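Local coordinates for protein ureidoglycolate hydrolase (Arabidopsis thaliana, PDB 4PXE) that hydrolyses (S)-ureidoglycolate to glyoxylate, ammonium and carbon dioxide with manganese as cofactor, a step in plant purine breakdown, at residues Ile355-Glu360 against Ala425-Asp430; Asn116-Ser121 against Val419-Leu424. One frame throughout, in Å; residues are numbered along the deposited sequence.

Contact 1 (Ile355-Glu360 against Ala425-Asp430)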
ATOM      1  N   ILE A 355     -43.302  -4.770   0.709  1.00 16.52           N
ATOM      2  CA  ILE A 355     -43.174  -5.185   2.102  1.00 18.04           C
ATOM      3  C   ILE A 355     -44.328  -6.086   2.508  1.00 19.49           C
ATOM      4  O   ILE A 355     -44.135  -7.133   3.116  1.00 18.39           O
ATOM      5  CB  ILE A 355     -43.164  -3.955   3.035  1.00 18.02           C
ATOM      6  CG1 ILE A 355     -41.837  -3.203   2.885  1.00 20.94           C
ATOM      7  CG2 ILE A 355     -43.426  -4.372   4.481  1.00 20.27           C
ATOM      8  CD1 ILE A 355     -41.828  -1.843   3.558  1.00 20.03           C
ATOM      9  N   LYS A 356     -45.535  -5.665   2.151  1.00 16.06           N
ATOM     10  CA  LYS A 356     -46.739  -6.408   2.471  1.00 17.57           C
ATOM     11  C   LYS A 356     -46.674  -7.825   1.912  1.00 18.51           C
ATOM     12  O   LYS A 356     -46.939  -8.788   2.636  1.00 17.17           O
ATOM     13  CB  LYS A 356     -47.952  -5.670   1.904  1.00 18.62           C
ATOM     14  CG  LYS A 356     -49.285  -6.353   2.150  1.00 18.99           C
ATOM     15  CD  LYS A 356     -50.398  -5.535   1.495  1.00 19.51           C
ATOM     16  CE  LYS A 356     -51.779  -6.096   1.786  1.00 19.37           C
ATOM     17  NZ  LYS A 356     -52.040  -7.359   1.057  1.00 22.87           N
ATOM     18  N   LYS A 357     -46.317  -7.954   0.636  1.00 17.02           N
ATOM     19  CA  LYS A 357     -46.269  -9.259  -0.025  1.00 18.24           C
ATOM     20  C   LYS A 357     -45.196 -10.151   0.599  1.00 19.04           C
ATOM     21  O   LYS A 357     -45.404 -11.350   0.791  1.00 17.09           O
ATOM     22  CB  LYS A 357     -45.980  -9.117  -1.521  1.00 21.51           C
ATOM     23  CG  LYS A 357     -47.127  -8.622  -2.378  1.00 31.16           C
ATOM     24  CD  LYS A 357     -48.179  -9.690  -2.611  1.00 31.19           C
ATOM     25  CE  LYS A 357     -49.157  -9.228  -3.672  1.00 36.39           C
ATOM     26  NZ  LYS A 357     -50.479  -9.872  -3.496  1.00 37.39           N
ATOM     27  N   MET A 358     -44.043  -9.564   0.905  1.00 16.09           N
ATOM     28  CA  MET A 358     -42.958 -10.314   1.532  1.00 17.10           C
ATOM     29  C   MET A 358     -43.350 -10.854   2.909  1.00 16.75           C
ATOM     30  O   MET A 358     -43.076 -12.017   3.237  1.00 15.12           O
ATOM     31  CB  MET A 358     -41.701  -9.443   1.647  1.00 17.46           C
ATOM     32  CG  MET A 358     -40.989  -9.134   0.334  1.00 16.83           C
ATOM     33  SD  MET A 358     -39.493  -8.186   0.668  1.00 23.29           S
ATOM     34  CE  MET A 358     -39.245  -8.807   2.265  1.00 14.09           C
ATOM     35  N   ALA A 359     -43.978 -10.014   3.724  1.00 16.70           N
ATOM     36  CA  ALA A 359     -44.431 -10.440   5.041  1.00 17.57           C
ATOM     37  C   ALA A 359     -45.495 -11.535   4.943  1.00 18.15           C
ATOM     38  O   ALA A 359     -45.472 -12.503   5.709  1.00 18.29           O
ATOM     39  CB  ALA A 359     -44.940  -9.256   5.844  1.00 17.88           C
ATOM     40  N   GLU A 360     -46.406 -11.389   3.984  1.00 16.53           N
ATOM     41  CA  GLU A 360     -47.424 -12.407   3.729  1.00 15.69           C
ATOM     42  C   GLU A 360     -46.792 -13.722   3.313  1.00 16.42           C
ATOM     43  O   GLU A 360     -47.199 -14.783   3.787  1.00 17.03           O
ATOM     44  CB  GLU A 360     -48.431 -11.931   2.676  1.00 19.27           C
ATOM     45  CG  GLU A 360     -49.374 -10.865   3.214  1.00 20.52           C
ATOM     46  CD  GLU A 360     -50.175 -10.150   2.138  1.00 24.99           C
ATOM     47  OE1 GLU A 360     -49.998 -10.436   0.931  1.00 25.00           O
ATOM     48  OE2 GLU A 360     -50.987  -9.279   2.524  1.00 23.35           O
ATOM     49  N   ALA A 425     -43.843 -14.931  -7.142  1.00 15.53           N
ATOM     50  CA  ALA A 425     -45.059 -15.540  -7.672  1.00 15.97           C
ATOM     51  C   ALA A 425     -46.252 -14.633  -7.415  1.00 16.56           C
ATOM     52  O   ALA A 425     -47.063 -14.382  -8.321  1.00 19.16           O
ATOM     53  CB  ALA A 425     -45.279 -16.902  -7.029  1.00 16.70           C
ATOM     54  N   LYS A 426     -46.371 -14.148  -6.181  1.00 17.97           N
ATOM     55  CA  LYS A 426     -47.484 -13.273  -5.819  1.00 21.18           C
ATOM     56  C   LYS A 426     -47.476 -11.995  -6.648  1.00 21.03           C
ATOM     57  O   LYS A 426     -48.514 -11.562  -7.157  1.00 22.21           O
ATOM     58  CB  LYS A 426     -47.461 -12.942  -4.328  1.00 21.52           C
ATOM     59  CG  LYS A 426     -47.753 -14.122  -3.421  1.00 22.68           C
ATOM     60  CD  LYS A 426     -47.637 -13.721  -1.955  1.00 26.07           C
ATOM     61  CE  LYS A 426     -48.006 -14.881  -1.038  1.00 29.86           C
ATOM     62  NZ  LYS A 426     -49.400 -15.367  -1.258  1.00 35.09           N
ATOM     63  N   LEU A 427     -46.310 -11.386  -6.792  1.00 17.55           N
ATOM     64  CA  LEU A 427     -46.196 -10.161  -7.572  1.00 19.37           C
ATOM     65  C   LEU A 427     -46.462 -10.399  -9.058  1.00 19.58           C
ATOM     66  O   LEU A 427     -47.051  -9.549  -9.729  1.00 19.93           O
ATOM     67  CB  LEU A 427     -44.826  -9.523  -7.352  1.00 18.93           C
ATOM     68  CG  LEU A 427     -44.647  -8.976  -5.936  1.00 20.56           C
ATOM     69  CD1 LEU A 427     -43.202  -8.563  -5.692  1.00 21.77           C
ATOM     70  CD2 LEU A 427     -45.592  -7.801  -5.694  1.00 27.24           C
ATOM     71  N   SER A 428     -46.025 -11.546  -9.573  1.00 19.10           N
ATOM     72  CA  SER A 428     -46.230 -11.880 -10.983  1.00 18.68           C
ATOM     73  C   SER A 428     -47.716 -11.907 -11.343  1.00 21.18           C
ATOM     74  O   SER A 428     -48.102 -11.525 -12.449  1.00 22.74           O
ATOM     75  CB  SER A 428     -45.578 -13.220 -11.332  1.00 19.46           C
ATOM     76  OG  SER A 428     -45.896 -13.619 -12.665  1.00 19.22           O
ATOM     77  N   LEU A 429     -48.544 -12.330 -10.396  1.00 19.44           N
ATOM     78  CA  LEU A 429     -49.976 -12.473 -10.650  1.00 20.70           C
ATOM     79  C   LEU A 429     -50.782 -11.215 -10.310  1.00 27.91           C
ATOM     80  O   LEU A 429     -51.978 -11.142 -10.616  1.00 29.22           O
ATOM     81  CB  LEU A 429     -50.523 -13.680  -9.879  1.00 24.42           C
ATOM     82  CG  LEU A 429     -49.866 -15.033 -10.172  1.00 24.86           C
ATOM     83  CD1 LEU A 429     -50.604 -16.160  -9.454  1.00 36.26           C
ATOM     84  CD2 LEU A 429     -49.783 -15.308 -11.670  1.00 23.95           C
ATOM     85  N   ASP A 430     -50.137 -10.222  -9.706  1.00 32.06           N
ATOM     86  CA  ASP A 430     -50.829  -9.011  -9.258  1.00 35.35           C
ATOM     87  C   ASP A 430     -51.066  -8.014 -10.385  1.00 44.84           C
ATOM     88  O   ASP A 430     -51.054  -8.385 -11.562  1.00 44.26           O
ATOM     89  CB  ASP A 430     -50.055  -8.324  -8.133  1.00 33.99           C
ATOM     90  CG  ASP A 430     -50.947  -7.938  -6.978  1.00 44.62           C
ATOM     91  OD1 ASP A 430     -51.811  -8.762  -6.606  1.00 45.62           O
ATOM     92  OD2 ASP A 430     -50.798  -6.814  -6.454  1.00 50.62           O
ATOM     93  OXT ASP A 430     -51.247  -6.812 -10.159  1.00 45.77           O
TER
HETATM   94  O   HOH W   1     -50.498 -12.581  -0.111  1.00 36.64           O
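Lys357 lies against Lys426 and Leu427 and reaches on to Asp430. Its chain takes part in each of the close contacts. CG sits beside the backbone N (chi1 -75°), and a second bend at chi2 (-75°) turns the extended outer half toward helix 410-429. On the way Lys357 CG meets Leu427 CD2 at 3.7 Å. Lys357 CD then rests on the first methylene of the neighbouring lysine, 3.7 Å from Lys426 CB. These aliphatic parts touch while Lys357 NZ and Lys426 NZ stay 6.0 Å apart. The tip of Lys357 forms a rather long salt bridge to the C-terminal residue, NZ to Asp430 OD1 at 3.6 Å. Lys426 NZ has its own acid outside the segments, Glu364. It also donates to a water placed unusually close to Glu360 OE1, so a water bridge between the helices is doubtful. The second oxygen of Glu360 is held within its own helix by Lys356: NZ lies 2.6 Å from Glu360 OE2, on the syn lone pair. Leu427 continues inward onto strand 201-209. This is the solvent-facing rim of a helix-helix packing in the metal-binding catalytic domain of the M20 peptidase family, leucine inward and charged groups outward.

Contact 2 (Asn116-Ser121 against Val419-Leu424); sequences NVLKRS and VLSLTL
Leu118 lays its forked end over Ser421, one turn of helix 105-120 against one turn of helix 410-429. Both helices belong to the catalytic domain of this M20-family hydrolase. Their short segments cross at -65° with the axes 9.8 Å apart. The contact is buried and lies away from the manganese and substrate sites.

With chi1 of Leu118 at -75°, CG opposite the carbonyl carbon, both methyls reach the other helix. They face the same backbone oxygen from one side; Leu118 CD1 lies 3.6 Å from Ser421 O. The branch point also covers the serine side chain, with Leu118 CG 4.0 Å from Ser421 CB. Further along, Leu118 CD1 comes loosely up to Leu424, 4.5 Å from Leu424 CB. With an alanine in place of Leu118, the cover over Ser421 O would probably be lost and a gap opened beside Leu424.

Val117 touches the hydroxyl end of the serine. Val117 CG1 lies 3.7 Å from Ser421 OG, a van der Waals contact with the oxygen. That hydroxyl is turned back along its own helix and bonds to Val417 O, one turn earlier. It also makes a weak hydrogen bond to Ala114 O of helix 105-120. The buried hydroxyl is thus satisfied although its neighbours here are apolar. Beyond the contact, Val117 touches Leu13 and Val15 of the N-terminal region, and Leu424 packs on Leu205 of strand 201-209.

Thr423 repeats the serine's habit on a different face of the helix. Its OG1 donates to Val419 O at 2.7 Å, arriving 37° out of the carbonyl plane, while Thr423 N reaches the same oxygen from the opposite face.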
ATOM      1  N   ASN A 116     -35.922 -22.144 -10.326  1.00 16.62           N
ATOM      2  CA  ASN A 116     -35.993 -23.600 -10.392  1.00 17.34           C
ATOM      3  C   ASN A 116     -37.038 -24.191  -9.444  1.00 17.27           C
ATOM      4  O   ASN A 116     -37.758 -25.128  -9.808  1.00 17.85           O
ATOM      5  CB  ASN A 116     -34.604 -24.205 -10.180  1.00 18.34           C
ATOM      6  CG  ASN A 116     -33.685 -23.957 -11.375  1.00 17.25           C
ATOM      7  OD1 ASN A 116     -34.129 -24.014 -12.524  1.00 24.54           O
ATOM      8  ND2 ASN A 116     -32.418 -23.677 -11.112  1.00 21.46           N
ATOM      9  N   VAL A 117     -37.149 -23.614  -8.250  1.00 17.12           N
ATOM     10  CA  VAL A 117     -38.167 -23.992  -7.275  1.00 17.22           C
ATOM     11  C   VAL A 117     -39.576 -23.785  -7.848  1.00 18.35           C
ATOM     12  O   VAL A 117     -40.429 -24.679  -7.781  1.00 18.31           O
ATOM     13  CB  VAL A 117     -38.017 -23.164  -5.970  1.00 15.53           C
ATOM     14  CG1 VAL A 117     -39.286 -23.224  -5.121  1.00 17.61           C
ATOM     15  CG2 VAL A 117     -36.784 -23.616  -5.168  1.00 16.95           C
ATOM     16  N   LEU A 118     -39.817 -22.613  -8.428  1.00 17.48           N
ATOM     17  CA  LEU A 118     -41.114 -22.296  -9.015  1.00 17.66           C
ATOM     18  C   LEU A 118     -41.439 -23.206 -10.197  1.00 18.82           C
ATOM     19  O   LEU A 118     -42.586 -23.652 -10.359  1.00 18.95           O
ATOM     20  CB  LEU A 118     -41.147 -20.833  -9.451  1.00 16.90           C
ATOM     21  CG  LEU A 118     -41.277 -19.828  -8.304  1.00 16.82           C
ATOM     22  CD1 LEU A 118     -41.153 -18.402  -8.844  1.00 18.66           C
ATOM     23  CD2 LEU A 118     -42.588 -20.020  -7.537  1.00 17.50           C
ATOM     24  N   LYS A 119     -40.436 -23.496 -11.017  1.00 18.38           N
ATOM     25  CA  LYS A 119     -40.639 -24.406 -12.143  1.00 21.10           C
ATOM     26  C   LYS A 119     -40.979 -25.824 -11.668  1.00 19.77           C
ATOM     27  O   LYS A 119     -41.874 -26.459 -12.234  1.00 21.17           O
ATOM     28  CB  LYS A 119     -39.441 -24.395 -13.103  1.00 21.75           C
ATOM     29  CG  LYS A 119     -39.337 -23.103 -13.902  1.00 23.94           C
ATOM     30  CD  LYS A 119     -38.390 -23.220 -15.092  1.00 29.82           C
ATOM     31  CE  LYS A 119     -38.477 -21.975 -15.979  1.00 28.68           C
ATOM     32  NZ  LYS A 119     -37.724 -22.115 -17.262  1.00 29.20           N
ATOM     33  N   ARG A 120     -40.297 -26.315 -10.635  1.00 19.40           N
ATOM     34  CA  ARG A 120     -40.604 -27.648 -10.097  1.00 20.38           C
ATOM     35  C   ARG A 120     -42.036 -27.722  -9.575  1.00 23.32           C
ATOM     36  O   ARG A 120     -42.664 -28.789  -9.607  1.00 24.28           O
ATOM     37  CB  ARG A 120     -39.622 -28.069  -8.998  1.00 20.05           C
ATOM     38  CG  ARG A 120     -38.276 -28.523  -9.520  1.00 20.01           C
ATOM     39  CD  ARG A 120     -37.416 -29.182  -8.440  1.00 22.17           C
ATOM     40  NE  ARG A 120     -37.052 -28.295  -7.330  1.00 20.36           N
ATOM     41  CZ  ARG A 120     -35.959 -27.538  -7.298  1.00 19.45           C
ATOM     42  NH1 ARG A 120     -35.122 -27.520  -8.328  1.00 18.86           N
ATOM     43  NH2 ARG A 120     -35.705 -26.787  -6.233  1.00 19.55           N
ATOM     44  N   SER A 121     -42.552 -26.591  -9.099  1.00 19.93           N
ATOM     45  CA  SER A 121     -43.913 -26.522  -8.580  1.00 20.93           C
ATOM     46  C   SER A 121     -44.974 -26.254  -9.657  1.00 23.30           C
ATOM     47  O   SER A 121     -46.167 -26.167  -9.348  1.00 25.79           O
ATOM     48  CB  SER A 121     -44.007 -25.472  -7.476  1.00 24.49           C
ATOM     49  OG  SER A 121     -43.396 -25.953  -6.291  1.00 21.48           O
ATOM     50  N   VAL A 419     -39.084 -17.650   0.440  1.00 12.60           N
ATOM     51  CA  VAL A 419     -39.770 -16.363   0.520  1.00 13.62           C
ATOM     52  C   VAL A 419     -39.636 -15.598  -0.795  1.00 13.74           C
ATOM     53  O   VAL A 419     -40.602 -15.010  -1.286  1.00 14.94           O
ATOM     54  CB  VAL A 419     -39.259 -15.521   1.700  1.00 13.37           C
ATOM     55  CG1 VAL A 419     -39.864 -14.107   1.664  1.00 15.13           C
ATOM     56  CG2 VAL A 419     -39.571 -16.215   3.018  1.00 14.70           C
ATOM     57  N   LEU A 420     -38.448 -15.634  -1.388  1.00 13.26           N
ATOM     58  CA  LEU A 420     -38.243 -14.997  -2.684  1.00 13.79           C
ATOM     59  C   LEU A 420     -39.134 -15.601  -3.771  1.00 14.15           C
ATOM     60  O   LEU A 420     -39.789 -14.867  -4.515  1.00 15.57           O
ATOM     61  CB  LEU A 420     -36.777 -15.077  -3.091  1.00 13.75           C
ATOM     62  CG  LEU A 420     -36.443 -14.424  -4.431  1.00 13.44           C
ATOM     63  CD1 LEU A 420     -36.801 -12.941  -4.429  1.00 14.93           C
ATOM     64  CD2 LEU A 420     -34.958 -14.614  -4.756  1.00 13.52           C
ATOM     65  N   SER A 421     -39.167 -16.931  -3.849  1.00 13.52           N
ATOM     66  CA  SER A 421     -40.012 -17.630  -4.815  1.00 15.02           C
ATOM     67  C   SER A 421     -41.474 -17.226  -4.681  1.00 14.80           C
ATOM     68  O   SER A 421     -42.154 -16.914  -5.670  1.00 15.02           O
ATOM     69  CB  SER A 421     -39.906 -19.139  -4.610  1.00 16.36           C
ATOM     70  OG  SER A 421     -38.605 -19.620  -4.900  1.00 16.15           O
ATOM     71  N   LEU A 422     -41.967 -17.251  -3.450  1.00 13.97           N
ATOM     72  CA  LEU A 422     -43.385 -17.016  -3.211  1.00 13.07           C
ATOM     73  C   LEU A 422     -43.735 -15.547  -3.419  1.00 15.06           C
ATOM     74  O   LEU A 422     -44.808 -15.228  -3.930  1.00 16.10           O
ATOM     75  CB  LEU A 422     -43.760 -17.488  -1.801  1.00 15.00           C
ATOM     76  CG  LEU A 422     -45.246 -17.504  -1.448  1.00 17.61           C
ATOM     77  CD1 LEU A 422     -46.078 -18.234  -2.517  1.00 16.27           C
ATOM     78  CD2 LEU A 422     -45.415 -18.154  -0.093  1.00 16.31           C
ATOM     79  N   THR A 423     -42.832 -14.647  -3.044  1.00 14.62           N
ATOM     80  CA  THR A 423     -43.064 -13.221  -3.270  1.00 14.35           C
ATOM     81  C   THR A 423     -43.044 -12.889  -4.767  1.00 15.98           C
ATOM     82  O   THR A 423     -43.894 -12.131  -5.246  1.00 16.76           O
ATOM     83  CB  THR A 423     -42.027 -12.343  -2.517  1.00 13.57           C
ATOM     84  OG1 THR A 423     -42.029 -12.680  -1.122  1.00 15.37           O
ATOM     85  CG2 THR A 423     -42.380 -10.869  -2.659  1.00 17.73           C
ATOM     86  N   LEU A 424     -42.105 -13.468  -5.512  1.00 15.00           N
ATOM     87  CA  LEU A 424     -42.060 -13.309  -6.971  1.00 14.84           C
ATOM     88  C   LEU A 424     -43.370 -13.775  -7.594  1.00 15.67           C
ATOM     89  O   LEU A 424     -43.908 -13.112  -8.484  1.00 16.96           O
ATOM     90  CB  LEU A 424     -40.912 -14.126  -7.571  1.00 15.97           C
ATOM     91  CG  LEU A 424     -39.492 -13.596  -7.374  1.00 14.88           C
ATOM     92  CD1 LEU A 424     -38.498 -14.654  -7.815  1.00 17.59           C
ATOM     93  CD2 LEU A 424     -39.275 -12.294  -8.139  1.00 17.37           C
TER

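In the fold
Both contacts use helix 410-429, the last helix of the chain, and their centres are 12 Å apart. All the touching residues of contact 2 are buried, whereas contact 1 is partly exposed. The chemistry follows this difference. Helix 105-120 offers branched apolar side chains to the terminal helix, while helix 352-364 offers a lysine chain and a salt bridge. Between them, Thr423 of contact 2 also packs against helix 352-364, its OG1 3.7 Å from Met358 CA. Ala425 of contact 1 touches Leu118 in turn, CB to CD2 at 4.1 Å. The terminal helix therefore packs against two helices that are distant in sequence.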